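Local structure of alpha-1,4-endofucoidanase (Mariniflexile fucanivorans, 6DLH) at residues K135-A139 with A140-T144. The protein hydrolyses internal alpha-1,4 fucosidic linkages of fucoidan as a retaining glycoside hydrolase of family GH107. Numbering follows the deposited sequence.
Sequences KALRA and AGLRT
Leu137 O is gripped by two backbone amides as the chain leaves helix 129-139. Leu142 N gives Leu137 O the stronger bond, 2.9 Å long and fairly straight at 157°. Ala140 N splits its hydrogen between Leu137 O and Ala136 O, weakly in both cases. Gly141 N turns back to Arg138 O at 2.9 Å. With the positive phi of Gly141 (88°), this is a Schellman motif, here reversing the chain from a helix into strand 143-149 of the parallel sheet in the catalytic domain, as an alpha-to-beta connection. Apolar contacts across the turn run from Leu137. Leu137 CG lies beside its own backbone N (chi1 -79°), and its two methyls part: CD2 meets Leu142 CD1 at 3.8 Å, while CD1 meets Thr144 CG2 at 3.7 Å. Val81 of the neighbouring strand 80-84 touches both leucines. Thr144 OG1 is bonded to Leu219 O, while its methyl CG2 faces Leu137. Alongside, a water accepts from Arg138 NE at the guanidinium edge, in its plane, and donates to Leu142 O at 2.6 Å, linking the last turn of the helix to the residue just before the strand.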
ATOM      1  N   LYS A 135      -5.795  -7.277  -6.740  1.00 30.21           N
ATOM      2  CA  LYS A 135      -6.685  -7.533  -7.868  1.00 31.92           C
ATOM      3  C   LYS A 135      -6.284  -6.689  -9.076  1.00 29.02           C
ATOM      4  O   LYS A 135      -6.344  -7.161 -10.208  1.00 30.72           O
ATOM      5  CB  LYS A 135      -8.160  -7.341  -7.485  1.00 35.35           C
ATOM      6  CG  LYS A 135      -8.754  -8.474  -6.655  1.00 40.91           C
ATOM      7  CD  LYS A 135     -10.134  -8.186  -6.094  1.00 45.38           C
ATOM      8  CE  LYS A 135     -11.240  -8.561  -7.057  1.00 48.21           C
ATOM      9  NZ  LYS A 135     -12.549  -8.661  -6.368  1.00 51.19           N
ATOM     10  N   ALA A 136      -5.862  -5.450  -8.826  1.00 28.22           N
ATOM     11  CA  ALA A 136      -5.363  -4.575  -9.879  1.00 28.74           C
ATOM     12  C   ALA A 136      -4.121  -5.178 -10.540  1.00 28.45           C
ATOM     13  O   ALA A 136      -3.957  -5.096 -11.759  1.00 28.40           O
ATOM     14  CB  ALA A 136      -5.099  -3.196  -9.318  1.00 27.82           C
ATOM     15  N   LEU A 137      -3.263  -5.817  -9.736  1.00 28.89           N
ATOM     16  CA  LEU A 137      -2.055  -6.428 -10.264  1.00 28.85           C
ATOM     17  C   LEU A 137      -2.410  -7.651 -11.104  1.00 30.37           C
ATOM     18  O   LEU A 137      -1.835  -7.856 -12.176  1.00 30.69           O
ATOM     19  CB  LEU A 137      -1.109  -6.789  -9.114  1.00 27.85           C
ATOM     20  CG  LEU A 137      -0.301  -5.628  -8.537  1.00 28.34           C
ATOM     21  CD1 LEU A 137       0.406  -6.047  -7.251  1.00 27.15           C
ATOM     22  CD2 LEU A 137       0.703  -5.109  -9.557  1.00 25.65           C
ATOM     23  N   ARG A 138      -3.362  -8.451 -10.605  1.00 31.84           N
ATOM     24  CA  ARG A 138      -3.868  -9.606 -11.333  1.00 30.93           C
ATOM     25  C   ARG A 138      -4.419  -9.142 -12.678  1.00 30.61           C
ATOM     26  O   ARG A 138      -4.065  -9.687 -13.719  1.00 30.80           O
ATOM     27  CB  ARG A 138      -4.954 -10.331 -10.527  1.00 34.18           C
ATOM     28  CG  ARG A 138      -5.689 -11.421 -11.298  1.00 36.07           C
ATOM     29  CD  ARG A 138      -4.802 -12.560 -11.785  1.00 37.82           C
ATOM     30  NE  ARG A 138      -4.127 -13.271 -10.701  1.00 39.00           N
ATOM     31  CZ  ARG A 138      -4.634 -14.298 -10.027  1.00 40.77           C
ATOM     32  NH1 ARG A 138      -5.791 -14.830 -10.390  1.00 40.59           N
ATOM     33  NH2 ARG A 138      -3.993 -14.776  -8.975  1.00 38.30           N
ATOM     34  N   ALA A 139      -5.280  -8.120 -12.649  1.00 29.56           N
ATOM     35  CA  ALA A 139      -5.940  -7.681 -13.868  1.00 30.20           C
ATOM     36  C   ALA A 139      -4.896  -7.156 -14.850  1.00 31.64           C
ATOM     37  O   ALA A 139      -5.103  -7.220 -16.063  1.00 33.78           O
ATOM     38  CB  ALA A 139      -7.006  -6.656 -13.557  1.00 27.97           C
ATOM     39  N   ALA A 140      -3.760  -6.686 -14.311  1.00 31.60           N
ATOM     40  CA  ALA A 140      -2.708  -6.065 -15.105  1.00 29.06           C
ATOM     41  C   ALA A 140      -1.729  -7.120 -15.616  1.00 29.63           C
ATOM     42  O   ALA A 140      -0.764  -6.790 -16.308  1.00 28.16           O
ATOM     43  CB  ALA A 140      -2.013  -4.993 -14.300  1.00 29.33           C
ATOM     44  N   GLY A 141      -1.989  -8.390 -15.271  1.00 28.83           N
ATOM     45  CA  GLY A 141      -1.221  -9.504 -15.798  1.00 29.07           C
ATOM     46  C   GLY A 141       0.030  -9.826 -14.978  1.00 29.00           C
ATOM     47  O   GLY A 141       0.917 -10.518 -15.475  1.00 29.35           O
ATOM     48  N   LEU A 142       0.057  -9.385 -13.711  1.00 29.63           N
ATOM     49  CA  LEU A 142       1.244  -9.457 -12.866  1.00 30.36           C
ATOM     50  C   LEU A 142       1.003 -10.362 -11.656  1.00 30.24           C
ATOM     51  O   LEU A 142      -0.093 -10.387 -11.106  1.00 30.17           O
ATOM     52  CB  LEU A 142       1.616  -8.039 -12.406  1.00 29.54           C
ATOM     53  CG  LEU A 142       2.096  -7.072 -13.496  1.00 30.58           C
ATOM     54  CD1 LEU A 142       2.111  -5.632 -12.996  1.00 29.26           C
ATOM     55  CD2 LEU A 142       3.476  -7.457 -14.017  1.00 29.60           C
ATOM     56  N   ARG A 143       2.060 -11.074 -11.233  1.00 30.69           N
ATOM     57  CA  ARG A 143       2.096 -11.837  -9.992  1.00 29.97           C
ATOM     58  C   ARG A 143       2.477 -10.895  -8.855  1.00 29.56           C
ATOM     59  O   ARG A 143       2.781  -9.730  -9.100  1.00 28.48           O
ATOM     60  CB  ARG A 143       3.059 -13.028 -10.122  1.00 31.15           C
ATOM     61  CG  ARG A 143       2.485 -14.175 -10.944  1.00 32.23           C
ATOM     62  CD  ARG A 143       3.475 -15.204 -11.456  1.00 34.15           C
ATOM     63  NE  ARG A 143       3.350 -16.405 -10.654  1.00 38.59           N
ATOM     64  CZ  ARG A 143       2.874 -17.573 -11.072  1.00 36.95           C
ATOM     65  NH1 ARG A 143       2.960 -17.931 -12.343  1.00 36.51           N
ATOM     66  NH2 ARG A 143       2.322 -18.385 -10.195  1.00 36.52           N
ATOM     67  N   THR A 144       2.423 -11.390  -7.612  1.00 29.55           N
ATOM     68  CA  THR A 144       2.658 -10.536  -6.456  1.00 29.85           C
ATOM     69  C   THR A 144       3.625 -11.208  -5.481  1.00 28.48           C
ATOM     70  O   THR A 144       3.688 -12.437  -5.388  1.00 27.73           O
ATOM     71  CB  THR A 144       1.344 -10.127  -5.772  1.00 31.39           C
ATOM     72  OG1 THR A 144       0.881 -11.260  -5.038  1.00 35.12           O
ATOM     73  CG2 THR A 144       0.274  -9.708  -6.754  1.00 29.41           C
TER
HETATM   74  O   HOH W   1      -1.850 -11.714  -9.659  1.00 33.48           O